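Local coordinates for fatty acid synthase 1, isoform A (Drosophila melanogaster, PDB 6FN6), which probably catalyses de novo synthesis of long-chain saturated fatty acids from acetyl-CoA and malonyl-CoA with NADPH, here represented by its dehydratase-enoylreductase-ketoreductase region, at residues A[564-569]-A[912-917]; A[570-575]-A[660-665]; A[584-589]-A[918-923]; A[605-610]-A[895-900]. One frame throughout, in Å; residues are numbered along the deposited sequence.

Contact 1 of 4, residues A[564-569]-A[912-917]; sequences TLQVEH and LINAIP
Q566 and N914 face each other as a non-hydrogen-bonded pair, and their side chains run alongside one another in the same direction. The touch is made by the shaft of the glutamine: its CG lies 3.5 Å from OD1 of N914, while the two amide planes are turned 42° apart. With CG set beside its own backbone N (chi1 -76°) and the chain extended beyond, Q566 also runs past L912 at about a right angle, putting OE1 3.6 Å from L912 CD1. The other methyl of that leucine, CD2, reaches back to the carbonyl of V567.

On the opposite face from Q566 and N914, V567 offers its CG2 branch to strand 913-915. CG2 meets the CB of A915 at 3.7 Å and CG2 of I913 at 4.1 Å, both methyl-to-methyl contacts, on the face that L565 shares. Farther along that face L565 crosses P917 at about a right angle, its CD1 4.0 Å from the proline CG.

Four backbone hydrogen bonds hold this pairing, two between L565 and A915 and two between V567 and I913; the shortest joins I913 N to V567 O at 2.9 Å. The two short strands are antiparallel but strongly twisted, their directions 123° apart. The arrangement is consistent with the paired linker strands where the chain enters and leaves the enoylreductase in animal fatty acid synthases. The face with V567, I913 and A915 is covered by strands 583-587 and 570-574: W585 lies on I913 and A915, A570 on the same pair, and E587 meets V567.

Contact 2 of 4, residues A[570-575]-A[660-665]; sequences AYVNAL and KSLATT
T664 and A570 grip each other twice. The backbone N of T664 gives its hydrogen to A570 O at 3.0 Å, and the hydroxyl OG1 of T664 accepts from A570 N at 3.2 Å. OG1 can do this because it sits between its own backbone N and carbonyl carbon (chi1 56°), and it also has a weak hydrogen bond with ND1 of H569. A valine in its place would probably leave A570 N without this acceptor and H569 without its weak partner.

The third bond runs from V572 N to L662 O, 3.2 Å long. L662 is the centre of an inverse gamma turn, closed by a weak bond from A663 N to S661 O; beside it the loop meets the strand at a single bridge, Y571 with A663. This loop lies between strands 652-656 and 665-669, so the contact joins it to one edge of strand 570-574, whose other edge is taken by strand 583-587 in a two-stranded sheet.

Apolar contacts fill in between the polar ones. CB of Y571 rests on CB of A663 at 3.8 Å, and CD2 of L662, carried there with CG anti to the backbone N (chi1 -170°), touches V572 CB at 3.6 Å.

Contact 3 of 4, residues A[584-589]-A[918-923]; sequences KWIEAA and RTYMHP
Y920 lays its ring against A589, starting at CB, 4.0 Å from A589 CB. At CG that methyl comes to 3.5 Å, sitting over the ring face as a CH-pi contact 15° off the normal. CD1 lies 3.6 Å from A589 CA, and CE1, one atom farther on, has A589 N above the same region at 3.3 Å. At the tip, OH donates to the carbonyl O of E587 at 2.7 Å, a bond lying in the carbonyl plane, with the acceptor at the ring edge and not over its face. A ring that swings out beside its own backbone N (chi1 -60°) can thus lie along 587-589 and end on the last residue of strand 583-587. A phenylalanine here would probably keep the A589 contact but leave E587 O without its hydroxyl donor.

This is the connection that leaves the small sheet of strand 913-915 and leads into strand 926-930, a central strand of the Rossmann-type ketoreductase, so the contact ties the interdomain passage to a strand beside it. Its start is held by E587, which, with CG anti to the backbone N (chi1 -173°) and the chain extended, takes the N-H of R918 on OE2 at 2.9 Å, from the anti side and somewhat out of the carboxylate plane. The bent R918 side chain passes across I586, whose CG2 sits over one face of the guanidinium, 3.8 Å from NE. Farther out, NH2 has a long, weak ion pair with E1151, and R947 approaches NE as a like charge.

Contact 4 of 4, residues A[605-610]-A[895-900]; sequences TVYYAP and KVRDEE
T605 begins the contact with its methyl: CG2 lies over one face of the R897 guanidinium and is 3.8 Å from R897 CD. V606 follows with CG1 against CG2 of V896, at 4.2 Å.

Y607 carries most of the weight. Its carbonyl O accepts R897 N at 3.1 Å, nearly straight and on a lone pair in the carbonyl plane, while V896 N at 2.8 Å adds a weak second bond. Its ring lies under R897, whose CB is 3.9 Å from the ring centroid in a CH-pi contact and whose NE comes over the face toward the rim, 3.5 Å from CZ; ring and guanidinium are turned 62° apart, so they cross instead of stacking flat. The ring's OH donates to E900 OE2 at 2.6 Å, on the syn lone pair. OE1 of E900 is paired with R646, whose NE is also weakly bonded to Y607 OH, so one arginine serves both; the NH2 of R897 bonds to K909 O.

Y608 lies side by side with K895, its CE2 4.0 Å from K895 CB, the two forming an antiparallel non-hydrogen-bonded pair. Y607 and Y608 both face A644 in a classic beta bulge, where strand 601-611 turns its corner. Both tyrosines also touch M682 of helix 682-685, and A609 continues the pairing with strand 891-895 through I894.

Contacts 1, 2 and 3 form one cluster. The centres of contact 1 and contact 3 lie about 10 Å apart. Those of contact 2 and contact 3 are about 11 Å apart, and those of contact 1 and contact 2 about 12 Å. Strands 570-574 and 583-587 are sheet neighbours and so join contacts 2 and 3, where Y571 O is 2.6 Å from I586 N, while I916 N lies 2.9 Å from W585 O between contacts 1 and 3. Contact 4 stands about 13 Å from contact 2, centre to centre, and meets it through T664 O and V606 N, 3.0 Å apart; W585 and V896 touch between contacts 3 and 4. All four lie away from the predicted dehydratase residues H24 and D175.

Contact 1 of 4, residues A[564-569]-A[912-917]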
loop_
_atom_site.group_PDB
_atom_site.type_symbol
_atom_site.label_atom_id
_atom_site.label_comp_id
_atom_site.label_asym_id
_atom_site.label_seq_id
_atom_site.Cartn_x
_atom_site.Cartn_y
_atom_site.Cartn_z
ATOM N N THR A 564 28.401 -43.623 6.854
ATOM C CA THR A 564 28.603 -43.041 5.533
ATOM C C THR A 564 29.342 -44.000 4.605
ATOM O O THR A 564 30.464 -44.419 4.887
ATOM C CB THR A 564 29.394 -41.719 5.619
ATOM O OG1 THR A 564 30.669 -41.956 6.229
ATOM C CG2 THR A 564 28.629 -40.689 6.438
ATOM N N LEU A 565 28.686 -44.352 3.503
ATOM C CA LEU A 565 29.274 -45.212 2.484
ATOM C C LEU A 565 29.605 -44.407 1.230
ATOM O O LEU A 565 28.932 -43.427 0.919
ATOM C CB LEU A 565 28.312 -46.347 2.126
ATOM C CG LEU A 565 28.000 -47.378 3.213
ATOM C CD1 LEU A 565 27.121 -48.481 2.644
ATOM C CD2 LEU A 565 29.261 -47.960 3.842
ATOM N N GLN A 566 30.650 -44.817 0.519
ATOM C CA GLN A 566 31.060 -44.130 -0.702
ATOM C C GLN A 566 30.119 -44.477 -1.854
ATOM O O GLN A 566 30.184 -45.567 -2.418
ATOM C CB GLN A 566 32.502 -44.490 -1.074
ATOM C CG GLN A 566 33.562 -43.800 -0.223
ATOM C CD GLN A 566 34.934 -43.805 -0.878
ATOM O OE1 GLN A 566 35.320 -44.775 -1.534
ATOM N NE2 GLN A 566 35.674 -42.715 -0.710
ATOM N N VAL A 567 29.235 -43.542 -2.183
ATOM C CA VAL A 567 28.263 -43.732 -3.253
ATOM C C VAL A 567 28.666 -42.931 -4.488
ATOM O O VAL A 567 29.505 -42.033 -4.410
ATOM C CB VAL A 567 26.851 -43.343 -2.783
ATOM C CG1 VAL A 567 26.465 -44.146 -1.547
ATOM C CG2 VAL A 567 26.771 -41.844 -2.493
ATOM N N GLU A 568 28.077 -43.269 -5.630
ATOM C CA GLU A 568 28.393 -42.585 -6.879
ATOM C C GLU A 568 27.558 -41.318 -7.064
ATOM O O GLU A 568 28.063 -40.300 -7.537
ATOM C CB GLU A 568 28.174 -43.526 -8.064
ATOM C CG GLU A 568 28.635 -42.957 -9.398
ATOM C CD GLU A 568 28.442 -43.928 -10.546
ATOM O OE1 GLU A 568 27.782 -44.969 -10.342
ATOM O OE2 GLU A 568 28.950 -43.649 -11.651
ATOM N N HIS A 569 26.282 -41.393 -6.697
ATOM C CA HIS A 569 25.365 -40.267 -6.846
ATOM C C HIS A 569 24.719 -39.887 -5.521
ATOM O O HIS A 569 24.231 -40.746 -4.783
ATOM C CB HIS A 569 24.285 -40.581 -7.880
ATOM C CG HIS A 569 24.817 -40.771 -9.266
ATOM N ND1 HIS A 569 25.646 -39.853 -9.873
ATOM C CD2 HIS A 569 24.634 -41.766 -10.165
ATOM C CE1 HIS A 569 25.956 -40.276 -11.085
ATOM N NE2 HIS A 569 25.356 -41.435 -11.287
ATOM N N LEU A 912 33.557 -40.931 -6.179
ATOM C CA LEU A 912 32.688 -41.412 -5.125
ATOM C C LEU A 912 32.636 -40.340 -4.051
ATOM O O LEU A 912 33.627 -39.653 -3.797
ATOM C CB LEU A 912 33.205 -42.730 -4.547
ATOM C CG LEU A 912 33.207 -43.941 -5.483
ATOM C CD1 LEU A 912 33.900 -45.110 -4.810
ATOM C CD2 LEU A 912 31.796 -44.324 -5.900
ATOM N N ILE A 913 31.478 -40.196 -3.424
ATOM C CA ILE A 913 31.299 -39.200 -2.382
ATOM C C ILE A 913 30.667 -39.878 -1.182
ATOM O O ILE A 913 29.823 -40.762 -1.329
ATOM C CB ILE A 913 30.449 -38.012 -2.883
ATOM C CG1 ILE A 913 30.363 -36.925 -1.806
ATOM C CG2 ILE A 913 29.057 -38.484 -3.292
ATOM C CD1 ILE A 913 29.768 -35.609 -2.295
ATOM N N ASN A 914 31.092 -39.476 0.008
ATOM C CA ASN A 914 30.560 -40.060 1.227
ATOM C C ASN A 914 29.182 -39.484 1.522
ATOM O O ASN A 914 29.035 -38.295 1.807
ATOM C CB ASN A 914 31.512 -39.809 2.396
ATOM C CG ASN A 914 32.845 -40.503 2.216
ATOM O OD1 ASN A 914 33.000 -41.675 2.562
ATOM N ND2 ASN A 914 33.818 -39.786 1.665
ATOM N N ALA A 915 28.172 -40.345 1.445
ATOM C CA ALA A 915 26.798 -39.944 1.700
ATOM C C ALA A 915 26.093 -41.017 2.513
ATOM O O ALA A 915 26.483 -42.186 2.494
ATOM C CB ALA A 915 26.060 -39.700 0.389
ATOM N N ILE A 916 25.059 -40.613 3.238
ATOM C CA ILE A 916 24.259 -41.557 3.997
ATOM C C ILE A 916 23.591 -42.480 2.985
ATOM O O ILE A 916 22.869 -42.009 2.104
ATOM C CB ILE A 916 23.237 -40.839 4.893
ATOM C CG1 ILE A 916 23.967 -39.978 5.926
ATOM C CG2 ILE A 916 22.331 -41.848 5.591
ATOM C CD1 ILE A 916 23.068 -39.031 6.694
ATOM N N PRO A 917 23.840 -43.798 3.088
ATOM C CA PRO A 917 23.236 -44.689 2.094
ATOM C C PRO A 917 21.716 -44.701 2.189
ATOM O O PRO A 917 21.161 -44.495 3.268
ATOM C CB PRO A 917 23.828 -46.060 2.439
ATOM C CG PRO A 917 24.197 -45.968 3.876
ATOM C CD PRO A 917 24.605 -44.542 4.106
#

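Contact 2 of 4, residues A[570-575]-A[660-665]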
loop_
_atom_site.group_PDB
_atom_site.type_symbol
_atom_site.label_atom_id
_atom_site.label_comp_id
_atom_site.label_asym_id
_atom_site.label_seq_id
_atom_site.Cartn_x
_atom_site.Cartn_y
_atom_site.Cartn_z
ATOM N N ALA A 570 24.711 -38.591 -5.232
ATOM C CA ALA A 570 24.148 -38.097 -3.987
ATOM C C ALA A 570 23.688 -36.653 -4.115
ATOM O O ALA A 570 24.051 -35.947 -5.057
ATOM C CB ALA A 570 25.167 -38.223 -2.867
ATOM N N TYR A 571 22.867 -36.228 -3.162
ATOM C CA TYR A 571 22.423 -34.845 -3.091
ATOM C C TYR A 571 22.495 -34.396 -1.640
ATOM O O TYR A 571 22.637 -35.221 -0.735
ATOM C CB TYR A 571 21.000 -34.692 -3.641
ATOM C CG TYR A 571 19.943 -35.335 -2.777
ATOM C CD1 TYR A 571 19.655 -36.691 -2.888
ATOM C CD2 TYR A 571 19.232 -34.589 -1.849
ATOM C CE1 TYR A 571 18.689 -37.286 -2.097
ATOM C CE2 TYR A 571 18.264 -35.174 -1.055
ATOM C CZ TYR A 571 17.997 -36.523 -1.182
ATOM O OH TYR A 571 17.033 -37.109 -0.392
ATOM N N VAL A 572 22.405 -33.089 -1.420
ATOM C CA VAL A 572 22.465 -32.539 -0.075
ATOM C C VAL A 572 21.049 -32.330 0.432
ATOM O O VAL A 572 20.169 -31.902 -0.316
ATOM C CB VAL A 572 23.277 -31.231 -0.042
ATOM C CG1 VAL A 572 23.269 -30.619 1.359
ATOM C CG2 VAL A 572 24.702 -31.485 -0.507
ATOM N N ASN A 573 20.833 -32.638 1.706
ATOM C CA ASN A 573 19.523 -32.480 2.313
ATOM C C ASN A 573 19.647 -31.978 3.744
ATOM O O ASN A 573 20.562 -32.362 4.471
ATOM C CB ASN A 573 18.768 -33.810 2.292
ATOM C CG ASN A 573 17.331 -33.673 2.758
ATOM O OD1 ASN A 573 16.745 -32.592 2.697
ATOM N ND2 ASN A 573 16.758 -34.773 3.234
ATOM N N ALA A 574 18.722 -31.106 4.133
ATOM C CA ALA A 574 18.617 -30.659 5.514
ATOM C C ALA A 574 17.586 -31.523 6.227
ATOM O O ALA A 574 16.384 -31.357 6.020
ATOM C CB ALA A 574 18.232 -29.192 5.575
ATOM N N LEU A 575 18.057 -32.447 7.056
ATOM C CA LEU A 575 17.173 -33.414 7.701
ATOM C C LEU A 575 16.207 -32.752 8.687
ATOM O O LEU A 575 15.007 -33.027 8.667
ATOM C CB LEU A 575 18.009 -34.473 8.417
ATOM C CG LEU A 575 19.077 -35.151 7.549
ATOM C CD1 LEU A 575 19.791 -36.249 8.323
ATOM C CD2 LEU A 575 18.485 -35.702 6.252
ATOM N N LYS A 660 17.626 -28.841 -7.287
ATOM C CA LYS A 660 18.332 -30.113 -7.453
ATOM C C LYS A 660 19.726 -29.982 -8.068
ATOM O O LYS A 660 20.270 -30.965 -8.575
ATOM C CB LYS A 660 17.491 -31.073 -8.302
ATOM C CG LYS A 660 16.089 -31.311 -7.759
ATOM C CD LYS A 660 15.244 -32.146 -8.705
ATOM C CE LYS A 660 13.901 -32.506 -8.078
ATOM N NZ LYS A 660 14.044 -33.311 -6.828
ATOM N N SER A 661 20.311 -28.789 -8.025
ATOM C CA SER A 661 21.641 -28.589 -8.596
ATOM C C SER A 661 22.726 -28.911 -7.575
ATOM O O SER A 661 23.887 -29.115 -7.934
ATOM C CB SER A 661 21.815 -27.152 -9.092
ATOM O OG SER A 661 22.252 -26.300 -8.046
ATOM N N LEU A 662 22.344 -28.973 -6.305
ATOM C CA LEU A 662 23.304 -29.242 -5.246
ATOM C C LEU A 662 23.437 -30.750 -5.091
ATOM O O LEU A 662 23.111 -31.324 -4.051
ATOM C CB LEU A 662 22.874 -28.584 -3.935
ATOM C CG LEU A 662 23.905 -28.589 -2.804
ATOM C CD1 LEU A 662 25.184 -27.870 -3.216
ATOM C CD2 LEU A 662 23.324 -27.952 -1.554
ATOM N N ALA A 663 23.918 -31.378 -6.158
ATOM C CA ALA A 663 24.054 -32.823 -6.227
ATOM C C ALA A 663 25.214 -33.170 -7.148
ATOM O O ALA A 663 25.750 -32.301 -7.832
ATOM C CB ALA A 663 22.765 -33.455 -6.723
ATOM N N THR A 664 25.612 -34.435 -7.157
ATOM C CA THR A 664 26.706 -34.872 -8.014
ATOM C C THR A 664 26.306 -34.789 -9.485
ATOM O O THR A 664 27.157 -34.630 -10.360
ATOM C CB THR A 664 27.135 -36.308 -7.681
ATOM O OG1 THR A 664 26.006 -37.183 -7.788
ATOM C CG2 THR A 664 27.700 -36.376 -6.270
ATOM N N THR A 665 25.008 -34.900 -9.749
ATOM C CA THR A 665 24.484 -34.792 -11.105
ATOM C C THR A 665 23.163 -34.033 -11.095
ATOM O O THR A 665 22.431 -34.060 -10.106
ATOM C CB THR A 665 24.267 -36.177 -11.747
ATOM O OG1 THR A 665 23.609 -37.045 -10.814
ATOM C CG2 THR A 665 25.598 -36.794 -12.159
#

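Contact 3 of 4, residues A[584-589]-A[918-923]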
loop_
_atom_site.group_PDB
_atom_site.type_symbol
_atom_site.label_atom_id
_atom_site.label_comp_id
_atom_site.label_asym_id
_atom_site.label_seq_id
_atom_site.Cartn_x
_atom_site.Cartn_y
_atom_site.Cartn_z
ATOM N N LYS A 584 23.541 -32.842 5.190
ATOM C CA LYS A 584 24.376 -33.993 4.876
ATOM C C LYS A 584 24.097 -34.503 3.463
ATOM O O LYS A 584 23.015 -34.290 2.918
ATOM C CB LYS A 584 24.139 -35.119 5.891
ATOM C CG LYS A 584 24.584 -34.798 7.317
ATOM C CD LYS A 584 24.438 -36.014 8.226
ATOM C CE LYS A 584 24.998 -35.763 9.622
ATOM N NZ LYS A 584 24.138 -34.851 10.430
ATOM N N TRP A 585 25.086 -35.161 2.868
ATOM C CA TRP A 585 24.910 -35.779 1.561
ATOM C C TRP A 585 24.095 -37.058 1.701
ATOM O O TRP A 585 24.318 -37.850 2.617
ATOM C CB TRP A 585 26.260 -36.080 0.912
ATOM C CG TRP A 585 27.006 -34.857 0.489
ATOM C CD1 TRP A 585 27.879 -34.125 1.239
ATOM C CD2 TRP A 585 26.949 -34.222 -0.794
ATOM N NE1 TRP A 585 28.367 -33.071 0.503
ATOM C CE2 TRP A 585 27.811 -33.109 -0.749
ATOM C CE3 TRP A 585 26.252 -34.487 -1.975
ATOM C CZ2 TRP A 585 27.994 -32.264 -1.841
ATOM C CZ3 TRP A 585 26.434 -33.646 -3.056
ATOM C CH2 TRP A 585 27.297 -32.549 -2.982
ATOM N N ILE A 586 23.157 -37.256 0.782
ATOM C CA ILE A 586 22.306 -38.436 0.795
ATOM C C ILE A 586 22.437 -39.153 -0.536
ATOM O O ILE A 586 22.489 -38.518 -1.586
ATOM C CB ILE A 586 20.840 -38.060 1.067
ATOM C CG1 ILE A 586 20.719 -37.236 2.355
ATOM C CG2 ILE A 586 19.968 -39.310 1.130
ATOM C CD1 ILE A 586 21.179 -37.953 3.609
ATOM N N GLU A 587 22.481 -40.479 -0.497
ATOM C CA GLU A 587 22.558 -41.255 -1.725
ATOM C C GLU A 587 21.289 -41.013 -2.528
ATOM O O GLU A 587 20.194 -40.958 -1.967
ATOM C CB GLU A 587 22.733 -42.741 -1.423
ATOM C CG GLU A 587 22.987 -43.601 -2.649
ATOM C CD GLU A 587 23.086 -45.078 -2.311
ATOM O OE1 GLU A 587 23.356 -45.882 -3.227
ATOM O OE2 GLU A 587 22.892 -45.437 -1.129
ATOM N N ALA A 588 21.435 -40.877 -3.840
ATOM C CA ALA A 588 20.298 -40.574 -4.695
ATOM C C ALA A 588 19.853 -41.814 -5.444
ATOM O O ALA A 588 20.619 -42.764 -5.598
ATOM C CB ALA A 588 20.651 -39.464 -5.672
ATOM N N ALA A 589 18.606 -41.812 -5.899
ATOM C CA ALA A 589 18.107 -42.924 -6.688
ATOM C C ALA A 589 18.722 -42.840 -8.075
ATOM O O ALA A 589 19.077 -41.757 -8.532
ATOM C CB ALA A 589 16.588 -42.888 -6.766
ATOM N N ARG A 918 21.056 -44.933 1.063
ATOM C CA ARG A 918 19.603 -44.962 1.028
ATOM C C ARG A 918 19.113 -45.849 -0.104
ATOM O O ARG A 918 19.580 -45.742 -1.238
ATOM C CB ARG A 918 19.039 -43.546 0.886
ATOM C CG ARG A 918 17.532 -43.499 0.721
ATOM C CD ARG A 918 17.000 -42.094 0.913
ATOM N NE ARG A 918 17.180 -41.646 2.291
ATOM C CZ ARG A 918 16.693 -40.513 2.785
ATOM N NH1 ARG A 918 15.983 -39.695 2.016
ATOM N NH2 ARG A 918 16.915 -40.197 4.055
ATOM N N THR A 919 18.184 -46.740 0.222
ATOM C CA THR A 919 17.662 -47.695 -0.743
ATOM C C THR A 919 16.311 -47.227 -1.257
ATOM O O THR A 919 15.421 -46.886 -0.482
ATOM C CB THR A 919 17.526 -49.109 -0.127
ATOM O OG1 THR A 919 18.761 -49.484 0.498
ATOM C CG2 THR A 919 17.171 -50.136 -1.188
ATOM N N TYR A 920 16.174 -47.205 -2.576
ATOM C CA TYR A 920 14.932 -46.803 -3.217
ATOM C C TYR A 920 14.259 -48.006 -3.868
ATOM O O TYR A 920 14.916 -48.993 -4.193
ATOM C CB TYR A 920 15.197 -45.718 -4.259
ATOM C CG TYR A 920 15.815 -44.455 -3.694
ATOM C CD1 TYR A 920 17.188 -44.352 -3.507
ATOM C CD2 TYR A 920 15.026 -43.364 -3.355
ATOM C CE1 TYR A 920 17.754 -43.199 -2.994
ATOM C CE2 TYR A 920 15.584 -42.208 -2.842
ATOM C CZ TYR A 920 16.945 -42.129 -2.664
ATOM O OH TYR A 920 17.494 -40.974 -2.150
ATOM N N MET A 921 12.945 -47.928 -4.045
ATOM C CA MET A 921 12.219 -48.990 -4.729
ATOM C C MET A 921 12.421 -48.905 -6.240
ATOM O O MET A 921 12.803 -47.866 -6.777
ATOM C CB MET A 921 10.728 -48.930 -4.396
ATOM C CG MET A 921 10.399 -49.235 -2.943
ATOM S SD MET A 921 11.100 -50.801 -2.374
ATOM C CE MET A 921 12.360 -50.203 -1.251
ATOM N N HIS A 922 12.177 -50.022 -6.914
ATOM C CA HIS A 922 12.291 -50.094 -8.364
ATOM C C HIS A 922 10.988 -49.627 -9.017
ATOM O O HIS A 922 9.918 -50.152 -8.706
ATOM C CB HIS A 922 12.619 -51.525 -8.790
ATOM C CG HIS A 922 13.199 -51.629 -10.164
ATOM N ND1 HIS A 922 12.504 -51.256 -11.293
ATOM C CD2 HIS A 922 14.406 -52.067 -10.591
ATOM C CE1 HIS A 922 13.258 -51.457 -12.358
ATOM N NE2 HIS A 922 14.418 -51.949 -11.960
ATOM N N PRO A 923 11.069 -48.634 -9.923
ATOM C CA PRO A 923 9.847 -48.046 -10.492
ATOM C C PRO A 923 9.144 -48.922 -11.532
ATOM O O PRO A 923 8.113 -48.518 -12.066
ATOM C CB PRO A 923 10.357 -46.754 -11.135
ATOM C CG PRO A 923 11.759 -47.049 -11.500
ATOM C CD PRO A 923 12.281 -47.956 -10.421
#

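Contact 4 of 4, residues A[605-610]-A[895-900]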
loop_
_atom_site.group_PDB
_atom_site.type_symbol
_atom_site.label_atom_id
_atom_site.label_comp_id
_atom_site.label_asym_id
_atom_site.label_seq_id
_atom_site.Cartn_x
_atom_site.Cartn_y
_atom_site.Cartn_z
ATOM N N THR A 605 27.060 -33.333 -15.252
ATOM C CA THR A 605 27.895 -33.629 -14.098
ATOM C C THR A 605 28.214 -32.324 -13.384
ATOM O O THR A 605 28.748 -31.395 -13.989
ATOM C CB THR A 605 29.207 -34.330 -14.505
ATOM O OG1 THR A 605 28.919 -35.428 -15.379
ATOM C CG2 THR A 605 29.948 -34.841 -13.275
ATOM N N VAL A 606 27.894 -32.257 -12.096
ATOM C CA VAL A 606 28.039 -31.017 -11.348
ATOM C C VAL A 606 29.455 -30.890 -10.805
ATOM O O VAL A 606 29.990 -31.825 -10.208
ATOM C CB VAL A 606 27.009 -30.935 -10.207
ATOM C CG1 VAL A 606 27.165 -29.635 -9.423
ATOM C CG2 VAL A 606 25.599 -31.057 -10.757
ATOM N N TYR A 607 30.054 -29.722 -11.022
ATOM C CA TYR A 607 31.376 -29.417 -10.494
ATOM C C TYR A 607 31.270 -28.341 -9.421
ATOM O O TYR A 607 31.846 -28.463 -8.340
ATOM C CB TYR A 607 32.309 -28.953 -11.610
ATOM C CG TYR A 607 32.909 -30.086 -12.409
ATOM C CD1 TYR A 607 32.110 -30.880 -13.222
ATOM C CD2 TYR A 607 34.269 -30.363 -12.355
ATOM C CE1 TYR A 607 32.649 -31.917 -13.958
ATOM C CE2 TYR A 607 34.818 -31.399 -13.089
ATOM C CZ TYR A 607 34.002 -32.172 -13.887
ATOM O OH TYR A 607 34.535 -33.205 -14.622
ATOM N N TYR A 608 30.522 -27.287 -9.733
ATOM C CA TYR A 608 30.343 -26.174 -8.812
ATOM C C TYR A 608 28.863 -25.856 -8.640
ATOM O O TYR A 608 28.149 -25.649 -9.619
ATOM C CB TYR A 608 31.099 -24.944 -9.320
ATOM C CG TYR A 608 32.598 -25.088 -9.195
ATOM C CD1 TYR A 608 33.342 -25.689 -10.200
ATOM C CD2 TYR A 608 33.266 -24.642 -8.063
ATOM C CE1 TYR A 608 34.707 -25.833 -10.088
ATOM C CE2 TYR A 608 34.633 -24.781 -7.942
ATOM C CZ TYR A 608 35.349 -25.377 -8.956
ATOM O OH TYR A 608 36.712 -25.519 -8.838
ATOM N N ALA A 609 28.407 -25.844 -7.391
ATOM C CA ALA A 609 27.020 -25.525 -7.077
ATOM C C ALA A 609 26.976 -24.385 -6.066
ATOM O O ALA A 609 27.344 -24.572 -4.905
ATOM C CB ALA A 609 26.298 -26.748 -6.532
ATOM N N PRO A 610 26.539 -23.194 -6.503
ATOM C CA PRO A 610 26.404 -22.083 -5.555
ATOM C C PRO A 610 25.191 -22.191 -4.639
ATOM O O PRO A 610 24.176 -22.781 -5.014
ATOM C CB PRO A 610 26.263 -20.858 -6.466
ATOM C CG PRO A 610 26.795 -21.280 -7.781
ATOM C CD PRO A 610 26.465 -22.729 -7.897
ATOM N N LYS A 895 32.441 -26.647 -3.976
ATOM C CA LYS A 895 33.277 -27.369 -4.927
ATOM C C LYS A 895 33.007 -28.867 -4.847
ATOM O O LYS A 895 33.624 -29.577 -4.053
ATOM C CB LYS A 895 34.753 -27.074 -4.650
ATOM C CG LYS A 895 35.746 -27.814 -5.537
ATOM C CD LYS A 895 37.060 -28.044 -4.802
ATOM C CE LYS A 895 37.771 -26.734 -4.496
ATOM N NZ LYS A 895 39.024 -26.950 -3.723
ATOM N N VAL A 896 32.080 -29.342 -5.671
ATOM C CA VAL A 896 31.745 -30.757 -5.702
ATOM C C VAL A 896 32.880 -31.535 -6.365
ATOM O O VAL A 896 33.291 -32.590 -5.881
ATOM C CB VAL A 896 30.410 -30.997 -6.430
ATOM C CG1 VAL A 896 30.023 -32.464 -6.362
ATOM C CG2 VAL A 896 29.309 -30.122 -5.835
ATOM N N ARG A 897 33.377 -31.005 -7.480
ATOM C CA ARG A 897 34.487 -31.616 -8.201
ATOM C C ARG A 897 35.518 -30.562 -8.595
ATOM O O ARG A 897 35.159 -29.451 -8.982
ATOM C CB ARG A 897 33.980 -32.333 -9.450
ATOM C CG ARG A 897 32.986 -33.442 -9.179
ATOM C CD ARG A 897 32.439 -33.994 -10.484
ATOM N NE ARG A 897 33.497 -34.527 -11.339
ATOM C CZ ARG A 897 33.766 -35.821 -11.499
ATOM N NH1 ARG A 897 33.055 -36.750 -10.867
ATOM N NH2 ARG A 897 34.753 -36.189 -12.303
ATOM N N ASP A 898 36.794 -30.916 -8.500
ATOM C CA ASP A 898 37.869 -30.072 -9.008
ATOM C C ASP A 898 37.867 -30.102 -10.531
ATOM O O ASP A 898 37.764 -31.168 -11.136
ATOM C CB ASP A 898 39.220 -30.530 -8.463
ATOM C CG ASP A 898 39.490 -30.013 -7.063
ATOM O OD1 ASP A 898 39.426 -28.783 -6.863
ATOM O OD2 ASP A 898 39.746 -30.837 -6.161
ATOM N N GLU A 899 37.978 -28.932 -11.151
ATOM C CA GLU A 899 37.941 -28.845 -12.606
ATOM C C GLU A 899 39.230 -29.379 -13.231
ATOM O O GLU A 899 40.335 -29.066 -12.786
ATOM C CB GLU A 899 37.702 -27.399 -13.047
ATOM C CG GLU A 899 37.591 -27.223 -14.554
ATOM C CD GLU A 899 37.333 -25.786 -14.959
ATOM O OE1 GLU A 899 37.216 -24.923 -14.064
ATOM O OE2 GLU A 899 37.243 -25.519 -16.178
ATOM N N GLU A 900 39.067 -30.192 -14.270
ATOM C CA GLU A 900 40.192 -30.727 -15.030
ATOM C C GLU A 900 41.025 -29.605 -15.639
ATOM O O GLU A 900 40.503 -28.545 -15.987
ATOM C CB GLU A 900 39.701 -31.671 -16.129
ATOM C CG GLU A 900 39.134 -32.984 -15.610
ATOM C CD GLU A 900 37.708 -32.855 -15.114
ATOM O OE1 GLU A 900 37.206 -31.717 -15.019
ATOM O OE2 GLU A 900 37.085 -33.897 -14.821
#